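Local coordinates for protein angel homolog 2 (Homo sapiens, PDB 6RVZ) that probably binds mRNA 3' untranslated regions and probably hydrolyses 2',3'-cyclic phosphates at RNA ends, at residues S69-H74 with H356-I361; S83-N88 with N413-H418; L395-E400 with D417-L422. All blocks are in the same frame, centred on the assembly; numbering follows the deposited sequence.

Contact 1: residues S69-H74 with H356-I361; sequences SHLYRH and HSRSAI. With ADN (adenosine), chain D.
L71 and S357 mark the closest approach of the two backbones, with their CA atoms 4.8 Å apart, where the 3-10 turn of 69-71 meets an irregular loop. The carbonyl oxygen L71 O takes two hydrogen bonds from S357. The backbone N-H comes in fairly straight (S357 N to L71 O 2.8 Å, 160°), whereas the hydroxyl sits well above the carbonyl plane (S357 OG to L71 O 2.8 Å). With OG anti to its own carbonyl carbon (chi1 -69°), the hydroxyl can also accept from H74, whose ND1 points at it in the ring plane (H74 ND1 to S357 OG 2.8 Å). Imidazole, hydroxyl and carbonyl thus form a short hydrogen-bond chain, the hydroxyl donating to L71 O and accepting from H74 ND1. The carbonyl of S357 turns elsewhere, accepting from the adenosine amino group (N6 to S357 O 3.1 Å).

Beside this polar core, L71 and H356 run side by side. L71 CB lies over one face of the H356 ring, a CH-pi contact, and S359 O sits over the opposite face. The in-plane bond from R358 N to H356 ND1 restrains the ring's rotation. L71 CD2 touches both H356 CE1, at 3.8 Å, and R358 CD, at 3.7 Å. The extended chi2 of R358 (-174°) carries the same CD to the edge of the H70 ring. L71 also touches the adenosine-2',3'-vanadate.

Y72 OH bonds to D417 in the loop before strand 421-428, while H74 meets W404 of helix 400-405 edge-to-face and bonds through NE2 to L409 O. The linker between helices 62-67 and 82-96 is thereby tied to the turn between strands 354-355 and 360-369.

Contact 2: residues S83-N88 with N413-H418; sequences SFRFPN and NNSSDH. With KL2 (adenosine-2',3'-vanadate), chain B.
R85 NH1 donates to two backbone carbonyls, S415 O across the contact and I59 O, while R85 NH2 bonds to Q62 OE1 and L60 O, and together these bonds fix the orientation of the buried guanidinium. The bond from R85 NH1 to S415 O, 2.9 Å long, lies in the guanidinium plane and meets the carbonyl almost head-on (C=O...donor angle 166°). R85 CD lies 3.3 Å from S415 O, and the bend at chi3 (-55°) turns the guanidinium so that NH1 reaches the same oxygen.

S415 grips helix 82-96 through its side chain as well. Its CB presses against the R85 backbone, 3.5 Å from R85 O, and its hydroxyl accepts a straight bond from the N88 amide, in the amide plane (N88 ND2 to S415 OG 2.9 Å). The F84 ring approaches the same hydroxyl obliquely, F84 CE1 standing 4.0 Å from S415 OG.

From this anchor the chain runs directly into S416-D417-H418, the Ser-Asp-His signature of the endonuclease/exonuclease/phosphatase fold, here beside a bound vanadate adduct, which is consistent with a site for a cyclic-phosphate-like group. S416 closes an ST turn, its OG accepting from H418 N at 3.0 Å. D364 OD2 bonds to H418 ND1 and orients that imidazole, and H195 and N238 supply further hydrogen bonds to the adduct. The turn delivers the H418 ring to the ligand, where NE2 donates to a vanadate oxygen (H418 NE2 to O3V 2.6 Å) at a bent N-H...O angle of 141°.

Contact 3: residues L395-E400 with D417-L422; sequences LSLLTE and DHLPLL. With KL2 (adenosine-2',3'-vanadate), chain B.
L395 and L422 make the close end of this contact, their CA atoms 5.4 Å apart at the point where strand 390-395 pairs antiparallel with strand 421-428 in a mixed sheet of the endonuclease/exonuclease/phosphatase domain. The backbone bond from L395 N to L422 O is 3.0 Å long. Alongside it, L395 CB touches L422 CB at 3.8 Å. In both leucines CG lies anti to the backbone N (chi1 -173° in L395), and beyond the CB atoms the two side chains part, each resting on F96 of helix 82-96.

Further along, the segments splay and the packing thins, although every residue that touches is buried. Between L397 and L419 the CA atoms are already 7.6 Å apart, and contact passes to the side chains. Those of L397 and L421 cross at a slant, with L397 CD2 4.2 Å from L421 CD1, and the same L397 methyl lies 4.4 Å from L419 CB. L398 and L419 meet at about a right angle, methyl to methyl, with CD1 of L398 4.1 Å from CD1 of L419.

Other parts of the chain take over the hydrogen bonding that the separating backbones give up. The Y340 hydroxyl bonds to both L395 O and L422 N, R18 to the carbonyls of L395, S396 and P420, and the backbone of 352-353 to L398 and L419.

The direct link between the two segments is thus one backbone bond plus leucine packing, and many of the remaining polar backbone atoms are satisfied by third parties.

Overall arrangement
Contacts 2 and 3 end on the same run of chain, meeting at D417 and H418: contact 2 ties the loop before strand 421-428 to helix 82-96, and contact 3 joins the start of that strand to the end of strand 390-395. Contact 3 is wholly buried and mainly apolar, between two inner strands of the sheet. Contacts 1 and 2 are partly buried and rely on hydroxyl, imidazole, amide and guanidinium hydrogen bonds. D417 also connects contact 1 to the shared run, since Y72 and H356 both touch its carboxylate. Contacts 2 and 3 both reach the vanadate through H418 and contact 1 through L71, but contact 3 lies nearer the chain's centre.

Contact 1: residues S69-H74 with H356-I361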
# COMPACT_ATOMS: atom_id res chain seq x y z
N SER A 69 -7.80 -20.70 4.22
CA SER A 69 -7.65 -21.65 3.12
C SER A 69 -8.89 -21.68 2.22
O SER A 69 -8.81 -22.11 1.07
CB SER A 69 -7.31 -23.02 3.64
OG SER A 69 -8.30 -23.47 4.55
N HIS A 70 -10.03 -21.22 2.76
CA HIS A 70 -11.28 -21.15 2.02
C HIS A 70 -11.18 -20.22 0.81
O HIS A 70 -11.93 -20.38 -0.15
CB HIS A 70 -12.44 -20.76 2.96
CG HIS A 70 -12.32 -19.38 3.51
ND1 HIS A 70 -11.41 -19.05 4.50
CD2 HIS A 70 -12.99 -18.25 3.22
CE1 HIS A 70 -11.53 -17.77 4.79
NE2 HIS A 70 -12.49 -17.25 4.01
N LEU A 71 -10.24 -19.26 0.85
CA LEU A 71 -10.04 -18.32 -0.25
C LEU A 71 -9.34 -18.98 -1.44
O LEU A 71 -9.40 -18.46 -2.55
CB LEU A 71 -9.21 -17.12 0.25
CG LEU A 71 -9.76 -16.35 1.45
CD1 LEU A 71 -8.81 -15.22 1.83
CD2 LEU A 71 -11.15 -15.80 1.17
N TYR A 72 -8.66 -20.12 -1.21
CA TYR A 72 -7.78 -20.73 -2.20
C TYR A 72 -8.28 -22.14 -2.56
O TYR A 72 -7.49 -23.00 -2.94
CB TYR A 72 -6.34 -20.71 -1.66
CG TYR A 72 -5.98 -19.37 -1.06
CD1 TYR A 72 -5.80 -18.26 -1.87
CD2 TYR A 72 -5.89 -19.20 0.31
CE1 TYR A 72 -5.52 -17.02 -1.33
CE2 TYR A 72 -5.60 -17.96 0.86
CZ TYR A 72 -5.41 -16.86 0.04
OH TYR A 72 -5.13 -15.64 0.57
N ARG A 73 -9.60 -22.34 -2.50
CA ARG A 73 -10.26 -23.58 -2.87
C ARG A 73 -10.04 -23.88 -4.36
O ARG A 73 -9.95 -25.03 -4.76
CB ARG A 73 -11.76 -23.51 -2.56
CG ARG A 73 -12.11 -23.79 -1.11
CD ARG A 73 -13.55 -23.50 -0.75
NE ARG A 73 -13.79 -23.75 0.67
CZ ARG A 73 -14.91 -23.44 1.32
NH1 ARG A 73 -15.92 -22.87 0.67
NH2 ARG A 73 -15.02 -23.70 2.61
N HIS A 74 -9.97 -22.81 -5.17
CA HIS A 74 -9.79 -22.89 -6.61
C HIS A 74 -8.39 -23.35 -7.00
O HIS A 74 -8.17 -23.73 -8.15
CB HIS A 74 -10.12 -21.53 -7.25
CG HIS A 74 -9.18 -20.44 -6.85
ND1 HIS A 74 -9.26 -19.81 -5.63
CD2 HIS A 74 -8.16 -19.86 -7.51
CE1 HIS A 74 -8.31 -18.90 -5.55
NE2 HIS A 74 -7.63 -18.91 -6.69
N HIS A 356 -9.00 -14.15 -5.76
CA HIS A 356 -9.08 -15.46 -5.12
C HIS A 356 -10.54 -15.93 -5.14
O HIS A 356 -11.35 -15.35 -5.86
CB HIS A 356 -8.40 -15.44 -3.74
CG HIS A 356 -8.89 -14.39 -2.79
ND1 HIS A 356 -10.22 -14.24 -2.47
CD2 HIS A 356 -8.22 -13.47 -2.07
CE1 HIS A 356 -10.35 -13.25 -1.60
NE2 HIS A 356 -9.14 -12.76 -1.34
N SER A 357 -10.86 -16.99 -4.38
CA SER A 357 -12.17 -17.63 -4.45
C SER A 357 -13.31 -16.64 -4.18
O SER A 357 -14.41 -16.83 -4.70
CB SER A 357 -12.26 -18.81 -3.50
OG SER A 357 -11.44 -19.88 -3.94
N ARG A 358 -13.07 -15.60 -3.36
CA ARG A 358 -14.13 -14.74 -2.88
C ARG A 358 -13.99 -13.28 -3.32
O ARG A 358 -14.91 -12.50 -3.07
CB ARG A 358 -14.19 -14.80 -1.35
CG ARG A 358 -14.58 -16.16 -0.80
CD ARG A 358 -14.76 -16.15 0.71
NE ARG A 358 -15.84 -15.28 1.15
CZ ARG A 358 -17.11 -15.64 1.27
NH1 ARG A 358 -17.47 -16.88 0.96
NH2 ARG A 358 -18.01 -14.78 1.70
N SER A 359 -12.89 -12.90 -3.99
CA SER A 359 -12.65 -11.49 -4.28
C SER A 359 -11.87 -11.31 -5.59
O SER A 359 -10.94 -12.06 -5.87
CB SER A 359 -11.92 -10.82 -3.14
OG SER A 359 -12.08 -9.41 -3.18
N ALA A 360 -12.28 -10.30 -6.38
CA ALA A 360 -11.55 -9.83 -7.55
C ALA A 360 -11.69 -8.30 -7.64
O ALA A 360 -12.62 -7.80 -8.27
CB ALA A 360 -12.07 -10.51 -8.79
N ILE A 361 -10.77 -7.58 -7.00
CA ILE A 361 -10.87 -6.13 -6.83
C ILE A 361 -9.48 -5.50 -6.90
O ILE A 361 -8.46 -6.20 -6.86
CB ILE A 361 -11.56 -5.80 -5.49
CG1 ILE A 361 -10.84 -6.45 -4.30
CG2 ILE A 361 -13.04 -6.16 -5.53
CD1 ILE A 361 -11.48 -6.17 -2.95
O5' ADN D . -16.83 -23.31 -14.64
C5' ADN D . -16.40 -22.41 -13.62
C4' ADN D . -15.58 -21.30 -14.22
O4' ADN D . -15.32 -20.30 -13.20
C3' ADN D . -14.19 -21.76 -14.70
O3' ADN D . -13.74 -20.97 -15.79
C2' ADN D . -13.34 -21.56 -13.44
O2' ADN D . -11.97 -21.29 -13.69
C1' ADN D . -13.97 -20.33 -12.79
N9 ADN D . -13.91 -20.34 -11.33
C8 ADN D . -13.44 -21.32 -10.49
N7 ADN D . -13.51 -21.00 -9.22
C5 ADN D . -14.07 -19.72 -9.21
C6 ADN D . -14.41 -18.82 -8.16
N6 ADN D . -14.23 -19.09 -6.86
N1 ADN D . -14.94 -17.62 -8.52
C2 ADN D . -15.12 -17.35 -9.82
N3 ADN D . -14.84 -18.12 -10.88
C4 ADN D . -14.31 -19.31 -10.51

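Contact 2: residues S83-N88 with N413-H418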
# COMPACT_ATOMS: atom_id res chain seq x y z
N SER A 83 7.43 -23.31 -0.20
CA SER A 83 8.57 -23.84 -0.94
C SER A 83 8.37 -23.69 -2.44
O SER A 83 9.34 -23.59 -3.19
CB SER A 83 8.83 -25.28 -0.55
OG SER A 83 7.68 -26.08 -0.76
N PHE A 84 7.10 -23.69 -2.89
CA PHE A 84 6.75 -23.45 -4.29
C PHE A 84 6.66 -21.96 -4.58
O PHE A 84 7.15 -21.50 -5.62
CB PHE A 84 5.42 -24.14 -4.62
CG PHE A 84 5.01 -24.05 -6.07
CD1 PHE A 84 4.33 -22.94 -6.54
CD2 PHE A 84 5.28 -25.08 -6.95
CE1 PHE A 84 3.94 -22.86 -7.87
CE2 PHE A 84 4.89 -25.00 -8.28
CZ PHE A 84 4.22 -23.89 -8.74
N ARG A 85 6.03 -21.20 -3.68
CA ARG A 85 5.65 -19.82 -3.95
C ARG A 85 6.86 -18.88 -3.92
O ARG A 85 6.98 -18.01 -4.79
CB ARG A 85 4.58 -19.35 -2.95
CG ARG A 85 3.22 -20.03 -3.14
CD ARG A 85 2.07 -19.26 -2.52
NE ARG A 85 2.28 -18.99 -1.11
CZ ARG A 85 2.46 -17.78 -0.59
NH1 ARG A 85 2.45 -16.71 -1.36
NH2 ARG A 85 2.66 -17.65 0.71
N PHE A 86 7.75 -19.02 -2.93
CA PHE A 86 8.80 -18.03 -2.72
C PHE A 86 9.71 -17.93 -3.94
O PHE A 86 9.97 -16.82 -4.41
CB PHE A 86 9.62 -18.29 -1.46
CG PHE A 86 10.76 -17.31 -1.29
CD1 PHE A 86 10.53 -15.94 -1.29
CD2 PHE A 86 12.07 -17.75 -1.17
CE1 PHE A 86 11.57 -15.04 -1.15
CE2 PHE A 86 13.12 -16.85 -1.03
CZ PHE A 86 12.86 -15.50 -1.02
N PRO A 87 10.24 -19.04 -4.50
CA PRO A 87 11.12 -18.96 -5.68
C PRO A 87 10.50 -18.18 -6.84
O PRO A 87 11.21 -17.45 -7.54
CB PRO A 87 11.37 -20.42 -6.06
CG PRO A 87 11.14 -21.19 -4.77
CD PRO A 87 10.05 -20.43 -4.06
N ASN A 88 9.18 -18.33 -7.04
CA ASN A 88 8.45 -17.62 -8.08
C ASN A 88 8.42 -16.12 -7.78
O ASN A 88 8.65 -15.30 -8.67
CB ASN A 88 7.02 -18.16 -8.24
CG ASN A 88 6.92 -19.37 -9.14
OD1 ASN A 88 7.85 -19.69 -9.88
ND2 ASN A 88 5.78 -20.04 -9.10
N ASN A 413 2.10 -20.45 -11.92
CA ASN A 413 3.02 -19.50 -12.55
C ASN A 413 3.09 -18.17 -11.79
O ASN A 413 4.11 -17.49 -11.87
CB ASN A 413 2.67 -19.31 -14.03
CG ASN A 413 2.80 -20.60 -14.82
OD1 ASN A 413 1.87 -21.01 -15.51
ND2 ASN A 413 3.95 -21.25 -14.71
N ASN A 414 2.02 -17.78 -11.07
CA ASN A 414 1.98 -16.55 -10.29
C ASN A 414 1.59 -16.88 -8.85
O ASN A 414 0.49 -17.35 -8.60
CB ASN A 414 1.04 -15.51 -10.91
CG ASN A 414 1.40 -15.18 -12.35
OD1 ASN A 414 1.18 -15.99 -13.25
ND2 ASN A 414 1.94 -13.99 -12.57
N SER A 415 2.50 -16.58 -7.90
CA SER A 415 2.51 -17.21 -6.59
C SER A 415 2.04 -16.27 -5.47
O SER A 415 2.33 -16.51 -4.30
CB SER A 415 3.88 -17.77 -6.30
OG SER A 415 4.10 -18.96 -7.05
N SER A 416 1.28 -15.22 -5.82
CA SER A 416 0.52 -14.46 -4.84
C SER A 416 -0.93 -14.33 -5.30
O SER A 416 -1.21 -14.48 -6.48
CB SER A 416 1.12 -13.10 -4.60
OG SER A 416 0.32 -12.33 -3.71
N ASP A 417 -1.84 -14.04 -4.35
CA ASP A 417 -3.23 -13.76 -4.68
C ASP A 417 -3.38 -12.29 -5.07
O ASP A 417 -4.48 -11.86 -5.42
CB ASP A 417 -4.19 -14.20 -3.57
CG ASP A 417 -4.00 -13.52 -2.22
OD1 ASP A 417 -2.98 -12.84 -2.04
OD2 ASP A 417 -4.88 -13.72 -1.36
N HIS A 418 -2.27 -11.52 -5.01
CA HIS A 418 -2.18 -10.19 -5.58
C HIS A 418 -1.26 -10.18 -6.80
O HIS A 418 -0.42 -11.07 -6.94
CB HIS A 418 -1.66 -9.19 -4.54
CG HIS A 418 -2.59 -8.93 -3.40
ND1 HIS A 418 -3.19 -7.70 -3.20
CD2 HIS A 418 -3.01 -9.72 -2.39
CE1 HIS A 418 -3.95 -7.75 -2.13
NE2 HIS A 418 -3.85 -8.98 -1.61
O2V KL2 B . -7.65 -8.98 1.16
V KL2 B . -5.86 -8.68 1.91
O2' KL2 B . -5.96 -10.42 2.88
O1V KL2 B . -5.75 -6.77 1.04
O3V KL2 B . -4.15 -9.37 0.90
O3' KL2 B . -5.67 -7.98 3.77
C3' KL2 B . -5.94 -8.96 4.77
C2' KL2 B . -6.53 -10.22 4.17
C4' KL2 B . -4.70 -9.50 5.47
C5' KL2 B . -4.25 -8.58 6.60
O5' KL2 B . -5.21 -8.58 7.66
O4' KL2 B . -5.07 -10.82 5.93
C1' KL2 B . -6.15 -11.34 5.13
N1 KL2 B . -11.08 -13.03 5.11
C2 KL2 B . -10.28 -12.79 4.06
N3 KL2 B . -9.02 -12.35 4.23
C4 KL2 B . -8.53 -12.15 5.48
C5 KL2 B . -9.35 -12.39 6.57
C6 KL2 B . -10.64 -12.84 6.37
N6 KL2 B . -11.46 -13.08 7.43
N7 KL2 B . -8.64 -12.10 7.68
C8 KL2 B . -7.42 -11.70 7.27
N9 KL2 B . -7.35 -11.72 5.94

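Contact 3: residues L395-E400 with D417-L422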
# COMPACT_ATOMS: atom_id res chain seq x y z
N LEU A 395 3.36 -0.97 -15.35
CA LEU A 395 3.10 -2.32 -15.83
C LEU A 395 1.59 -2.58 -15.75
O LEU A 395 1.04 -2.64 -14.65
CB LEU A 395 3.88 -3.33 -14.98
CG LEU A 395 3.84 -4.78 -15.47
CD1 LEU A 395 4.63 -4.94 -16.76
CD2 LEU A 395 4.37 -5.72 -14.41
N SER A 396 0.95 -2.74 -16.91
CA SER A 396 -0.50 -2.83 -17.00
C SER A 396 -1.02 -4.00 -16.16
O SER A 396 -0.38 -5.05 -16.08
CB SER A 396 -0.94 -2.95 -18.44
OG SER A 396 -0.50 -4.17 -19.02
N LEU A 397 -2.19 -3.80 -15.52
CA LEU A 397 -2.84 -4.80 -14.70
C LEU A 397 -3.73 -5.68 -15.60
O LEU A 397 -3.65 -5.58 -16.82
CB LEU A 397 -3.64 -4.09 -13.60
CG LEU A 397 -2.79 -3.39 -12.54
CD1 LEU A 397 -3.61 -2.35 -11.78
CD2 LEU A 397 -2.19 -4.40 -11.57
N LEU A 398 -4.55 -6.55 -14.99
CA LEU A 398 -5.42 -7.47 -15.71
C LEU A 398 -6.87 -7.30 -15.25
O LEU A 398 -7.13 -6.69 -14.22
CB LEU A 398 -4.95 -8.91 -15.46
CG LEU A 398 -3.50 -9.21 -15.84
CD1 LEU A 398 -3.11 -10.61 -15.40
CD2 LEU A 398 -3.29 -9.05 -17.34
N THR A 399 -7.80 -7.85 -16.05
CA THR A 399 -9.21 -7.92 -15.71
C THR A 399 -9.48 -9.18 -14.88
O THR A 399 -8.65 -10.10 -14.86
CB THR A 399 -10.10 -7.92 -16.96
OG1 THR A 399 -9.84 -9.12 -17.70
CG2 THR A 399 -9.86 -6.72 -17.86
N GLU A 400 -10.64 -9.22 -14.22
CA GLU A 400 -11.09 -10.39 -13.49
C GLU A 400 -11.19 -11.59 -14.44
O GLU A 400 -10.80 -12.70 -14.08
CB GLU A 400 -12.44 -10.11 -12.82
CG GLU A 400 -13.07 -11.32 -12.16
CD GLU A 400 -14.35 -11.04 -11.40
OE1 GLU A 400 -14.86 -9.90 -11.49
OE2 GLU A 400 -14.85 -11.96 -10.72
N ASP A 417 -1.84 -14.04 -4.35
CA ASP A 417 -3.23 -13.76 -4.68
C ASP A 417 -3.38 -12.29 -5.07
O ASP A 417 -4.48 -11.86 -5.42
CB ASP A 417 -4.19 -14.20 -3.57
CG ASP A 417 -4.00 -13.52 -2.22
OD1 ASP A 417 -2.98 -12.84 -2.04
OD2 ASP A 417 -4.88 -13.72 -1.36
N HIS A 418 -2.27 -11.52 -5.01
CA HIS A 418 -2.18 -10.19 -5.58
C HIS A 418 -1.26 -10.18 -6.80
O HIS A 418 -0.42 -11.07 -6.94
CB HIS A 418 -1.66 -9.19 -4.54
CG HIS A 418 -2.59 -8.93 -3.40
ND1 HIS A 418 -3.19 -7.70 -3.20
CD2 HIS A 418 -3.01 -9.72 -2.39
CE1 HIS A 418 -3.95 -7.75 -2.13
NE2 HIS A 418 -3.85 -8.98 -1.61
N LEU A 419 -1.42 -9.16 -7.65
CA LEU A 419 -0.48 -8.85 -8.73
C LEU A 419 0.47 -7.76 -8.25
O LEU A 419 0.06 -6.86 -7.53
CB LEU A 419 -1.26 -8.36 -9.96
CG LEU A 419 -2.18 -9.38 -10.63
CD1 LEU A 419 -2.99 -8.71 -11.74
CD2 LEU A 419 -1.39 -10.55 -11.19
N PRO A 420 1.77 -7.80 -8.64
CA PRO A 420 2.69 -6.70 -8.33
C PRO A 420 2.39 -5.46 -9.16
O PRO A 420 2.18 -5.57 -10.37
CB PRO A 420 4.08 -7.28 -8.66
CG PRO A 420 3.80 -8.33 -9.72
CD PRO A 420 2.43 -8.88 -9.38
N LEU A 421 2.34 -4.30 -8.50
CA LEU A 421 2.24 -3.01 -9.16
C LEU A 421 3.66 -2.51 -9.42
O LEU A 421 4.54 -2.68 -8.58
CB LEU A 421 1.47 -2.03 -8.27
CG LEU A 421 -0.06 -2.14 -8.29
CD1 LEU A 421 -0.52 -3.51 -7.83
CD2 LEU A 421 -0.69 -1.04 -7.44
N LEU A 422 3.88 -1.89 -10.59
CA LEU A 422 5.21 -1.44 -10.97
C LEU A 422 5.09 -0.13 -11.75
O LEU A 422 4.28 -0.02 -12.66
CB LEU A 422 5.88 -2.54 -11.80
CG LEU A 422 7.40 -2.47 -11.92
CD1 LEU A 422 8.07 -2.44 -10.56
CD2 LEU A 422 7.93 -3.64 -12.73
O2V KL2 B . -7.65 -8.98 1.16
V KL2 B . -5.86 -8.68 1.91
O2' KL2 B . -5.96 -10.42 2.88
O1V KL2 B . -5.75 -6.77 1.04
O3V KL2 B . -4.15 -9.37 0.90
O3' KL2 B . -5.67 -7.98 3.77
C3' KL2 B . -5.94 -8.96 4.77
C2' KL2 B . -6.53 -10.22 4.17
C4' KL2 B . -4.70 -9.50 5.47
C5' KL2 B . -4.25 -8.58 6.60
O5' KL2 B . -5.21 -8.58 7.66
O4' KL2 B . -5.07 -10.82 5.93
C1' KL2 B . -6.15 -11.34 5.13
N1 KL2 B . -11.08 -13.03 5.11
C2 KL2 B . -10.28 -12.79 4.06
N3 KL2 B . -9.02 -12.35 4.23
C4 KL2 B . -8.53 -12.15 5.48
C5 KL2 B . -9.35 -12.39 6.57
C6 KL2 B . -10.64 -12.84 6.37
N6 KL2 B . -11.46 -13.08 7.43
N7 KL2 B . -8.64 -12.10 7.68
C8 KL2 B . -7.42 -11.70 7.27
N9 KL2 B . -7.35 -11.72 5.94